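Side-chain contacts in thiazoline oxidase/subtilisin-like protease (Prochloron didemni, PDB 4H6X), which probably acts as a subtilisin-like, transamidating protease in the maturation of cyanobactin peptides such as the patellamides: residues F76-I79 with R80-L84; A191-K194 with C195-N199. All coordinates share one frame; numbering follows the deposited sequence.

Contact 1: F76-I79 with R80-L84; sequences FQSI and RDQGL
Phe76, Gln77 and Ser78 give their carbonyl oxygens to the amides of Arg80, Asp81 and Gln82, four residues on, in the closing turns of helix 70-82. The helix stops in a Schellman motif. Gly83 has positive phi, and Gly83 N is bonded to Arg80 O at 2.9 Å and, weakly, to Ile79 O at 3.4 Å.

On one side, Phe76 and Arg80 meet edge to face. Phe76 CE2 sits 3.6 Å from Arg80 NH2, over one face of the guanidinium and offset toward its rim. The nitrogen lies near the plane of the ring, at its edge, so this is not a cation-pi contact. The two planes are almost perpendicular, 89° apart. The arginine chain bends at chi3 (-86°), which turns its end back toward the Phe76 ring. A salt bridge from NH2 to Asp108 on helix 101-118 holds the same group from outside the turn. Phe76 also packs on Ile104 and Val105 of that helix and on Leu93 of helix 87-96. This part of the turn therefore ties three helices together, and the arginine side chain lies near, without touching, what is probably a Ser-His-Asp triad of the subtilase type.

The apolar contact is Ile79 CG2 against Leu84 CD1, 4.0 Å apart. Both residues also touch Ala92, so they bring the helix end against helix 87-96. Gln77 reaches another way and gives its NE2 to Pro262 O in a loop.

The last side-chain pair is polar. Ser78 OG points anti to its own N (chi1 161°) and accepts a bond of 3.0 Å from Gln82 NE2. The hydroxyl oxygen lies in the plane of the Gln82 amide.

Contact 2: A191-K194 with C195-N199; sequences AIKK and CQDNN
Lys193 and Asp197 form an i to i+4 salt bridge in the last turn of helix 187-197. Lys193 NZ donates to Asp197 OD2 at 2.6 Å, on the syn lone pair of that oxygen. The lysine chain is extended up to CE and then bends at chi4 (-62°), which brings NZ round to the carboxylate. Lys193 CG also passes 3.6 Å from Asp197 OD2.

The backbone bonds keep the helical pattern. Cys195 N, Gln196 N and Asp197 N donate to the carbonyls of Ala191, Ile192 and Lys193. The bond from Asp197 N to Lys193 O is the shortest of the three, at 2.8 Å.

One side-chain amide bonds to the backbone. Asn198 ND2 donates an N-H to Lys194 O at 2.9 Å, and that oxygen lies close to the amide plane of Asn198. Asn198 ND2 also rests 3.5 Å from Lys194 CG.

Apolar packing faces helix 154-165, where Ala191, Ile192 and Cys195 touch Ile160. Lys193 and Asp197 are exposed, and their opposite charges probably offset each other there.

In the fold
Contact 1 comes first along the chain, at the end of helix 70-82. Contact 2 follows at the end of helix 187-197. Their centres are 40 Å apart, and their nearest atoms about 26 Å, on opposite sides of the centre of the chain. They share no helix, but both belong to the subtilase family region. Helix 187-197 is the connection of a beta-alpha-beta unit between strands 170-173 and 201-205, adjacent and parallel in the seven-stranded sheet. Contact 2 is therefore part of the central alpha/beta framework, whereas contact 1 belongs to a group of helices from which the Arg80 side chain comes near the probable triad.

Contact 1: F76-I79 with R80-L84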
# COMPACT_ATOMS: atom_id res chain seq x y z
N PHE A 76 7.87 -11.22 18.37
CA PHE A 76 8.30 -10.15 17.46
C PHE A 76 7.76 -8.81 17.94
O PHE A 76 8.47 -7.81 17.95
CB PHE A 76 7.80 -10.45 16.04
CG PHE A 76 8.22 -9.42 15.02
CD1 PHE A 76 9.39 -9.58 14.29
CD2 PHE A 76 7.42 -8.32 14.77
CE1 PHE A 76 9.78 -8.64 13.34
CE2 PHE A 76 7.79 -7.38 13.81
CZ PHE A 76 8.98 -7.53 13.11
N GLN A 77 6.48 -8.78 18.31
CA GLN A 77 5.84 -7.53 18.68
C GLN A 77 6.34 -6.95 20.00
O GLN A 77 6.41 -5.73 20.15
CB GLN A 77 4.32 -7.67 18.67
CG GLN A 77 3.80 -7.87 17.25
CD GLN A 77 2.38 -8.36 17.19
OE1 GLN A 77 1.64 -8.30 18.18
NE2 GLN A 77 1.98 -8.86 16.02
N SER A 78 6.71 -7.83 20.94
CA SER A 78 7.35 -7.41 22.19
C SER A 78 8.70 -6.74 21.94
O SER A 78 8.99 -5.68 22.50
CB SER A 78 7.51 -8.58 23.18
OG SER A 78 8.49 -8.25 24.16
N ILE A 79 9.51 -7.37 21.10
CA ILE A 79 10.80 -6.80 20.69
C ILE A 79 10.65 -5.42 20.01
O ILE A 79 11.42 -4.50 20.29
CB ILE A 79 11.59 -7.79 19.80
CG1 ILE A 79 12.04 -8.99 20.64
CG2 ILE A 79 12.80 -7.13 19.16
CD1 ILE A 79 12.41 -10.22 19.84
N ARG A 80 9.64 -5.27 19.15
CA ARG A 80 9.37 -3.97 18.53
C ARG A 80 8.94 -2.94 19.59
O ARG A 80 9.46 -1.84 19.63
CB ARG A 80 8.28 -4.10 17.46
CG ARG A 80 7.77 -2.76 16.93
CD ARG A 80 6.43 -2.98 16.25
NE ARG A 80 6.64 -3.36 14.88
CZ ARG A 80 5.81 -4.09 14.13
NH1 ARG A 80 4.68 -4.60 14.60
NH2 ARG A 80 6.17 -4.31 12.88
N ASP A 81 7.98 -3.33 20.43
CA ASP A 81 7.48 -2.47 21.52
C ASP A 81 8.58 -1.99 22.48
O ASP A 81 8.48 -0.91 23.04
CB ASP A 81 6.35 -3.17 22.27
CG ASP A 81 5.08 -3.31 21.42
OD1 ASP A 81 5.00 -2.70 20.33
OD2 ASP A 81 4.16 -4.02 21.86
N GLN A 82 9.63 -2.81 22.64
CA GLN A 82 10.78 -2.48 23.47
C GLN A 82 11.67 -1.44 22.84
O GLN A 82 12.45 -0.78 23.52
CB GLN A 82 11.61 -3.72 23.74
CG GLN A 82 10.97 -4.72 24.71
CD GLN A 82 11.81 -5.96 24.84
OE1 GLN A 82 13.02 -5.88 25.06
NE2 GLN A 82 11.19 -7.12 24.67
N GLY A 83 11.60 -1.32 21.51
CA GLY A 83 12.36 -0.31 20.79
C GLY A 83 13.81 -0.70 20.60
O GLY A 83 14.66 0.16 20.41
N LEU A 84 14.09 -2.00 20.65
CA LEU A 84 15.43 -2.52 20.33
C LEU A 84 15.80 -2.18 18.89
O LEU A 84 14.93 -2.13 18.02
CB LEU A 84 15.48 -4.04 20.56
CG LEU A 84 15.09 -4.57 21.95
CD1 LEU A 84 15.42 -6.05 22.04
CD2 LEU A 84 15.76 -3.80 23.10

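Contact 2: A191-K194 with C195-N199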
# COMPACT_ATOMS: atom_id res chain seq x y z
N ALA A 191 7.11 -8.10 -17.60
CA ALA A 191 5.86 -8.16 -16.84
C ALA A 191 5.40 -6.76 -16.43
O ALA A 191 4.20 -6.48 -16.42
CB ALA A 191 6.02 -9.05 -15.61
N ILE A 192 6.35 -5.91 -16.06
CA ILE A 192 6.04 -4.53 -15.67
C ILE A 192 5.49 -3.78 -16.88
O ILE A 192 4.48 -3.09 -16.77
CB ILE A 192 7.27 -3.77 -15.12
CG1 ILE A 192 7.85 -4.45 -13.86
CG2 ILE A 192 6.91 -2.32 -14.82
CD1 ILE A 192 6.99 -4.33 -12.62
N LYS A 193 6.13 -3.95 -18.04
CA LYS A 193 5.65 -3.34 -19.29
C LYS A 193 4.25 -3.82 -19.67
O LYS A 193 3.43 -3.01 -20.11
CB LYS A 193 6.62 -3.59 -20.45
CG LYS A 193 6.28 -2.76 -21.68
CD LYS A 193 7.14 -3.14 -22.88
CE LYS A 193 6.83 -2.25 -24.07
NZ LYS A 193 5.42 -2.41 -24.53
N LYS A 194 3.98 -5.11 -19.50
CA LYS A 194 2.65 -5.64 -19.78
C LYS A 194 1.55 -4.98 -18.93
O LYS A 194 0.42 -4.79 -19.41
CB LYS A 194 2.62 -7.18 -19.62
CG LYS A 194 1.27 -7.82 -19.94
CD LYS A 194 1.36 -9.32 -20.18
CE LYS A 194 0.08 -9.87 -20.81
NZ LYS A 194 0.10 -11.36 -20.97
N CYS A 195 1.87 -4.64 -17.68
CA CYS A 195 0.94 -3.89 -16.83
C CYS A 195 0.61 -2.54 -17.49
O CYS A 195 -0.56 -2.23 -17.71
CB CYS A 195 1.52 -3.67 -15.43
SG CYS A 195 1.64 -5.18 -14.44
N GLN A 196 1.64 -1.78 -17.83
CA GLN A 196 1.48 -0.48 -18.48
C GLN A 196 0.69 -0.60 -19.79
O GLN A 196 -0.21 0.20 -20.06
CB GLN A 196 2.84 0.19 -18.72
CG GLN A 196 2.74 1.63 -19.23
CD GLN A 196 4.09 2.30 -19.42
OE1 GLN A 196 5.13 1.78 -19.00
NE2 GLN A 196 4.09 3.47 -20.06
N ASP A 197 1.00 -1.62 -20.58
CA ASP A 197 0.32 -1.85 -21.85
C ASP A 197 -1.14 -2.25 -21.67
O ASP A 197 -1.93 -2.15 -22.62
CB ASP A 197 1.03 -2.92 -22.68
CG ASP A 197 2.34 -2.45 -23.24
OD1 ASP A 197 2.50 -1.23 -23.45
OD2 ASP A 197 3.22 -3.29 -23.48
N ASN A 198 -1.50 -2.70 -20.47
CA ASN A 198 -2.86 -3.15 -20.22
C ASN A 198 -3.64 -2.33 -19.23
O ASN A 198 -4.60 -2.83 -18.63
CB ASN A 198 -2.85 -4.62 -19.81
CG ASN A 198 -2.68 -5.53 -20.99
OD1 ASN A 198 -3.63 -5.81 -21.70
ND2 ASN A 198 -1.46 -5.99 -21.21
N ASN A 199 -3.23 -1.08 -19.04
CA ASN A 199 -3.99 -0.15 -18.22
C ASN A 199 -4.01 -0.53 -16.72
O ASN A 199 -4.99 -0.33 -16.02
CB ASN A 199 -5.42 0.00 -18.79
CG ASN A 199 -6.21 1.12 -18.13
OD1 ASN A 199 -5.66 2.17 -17.78
ND2 ASN A 199 -7.51 0.89 -17.94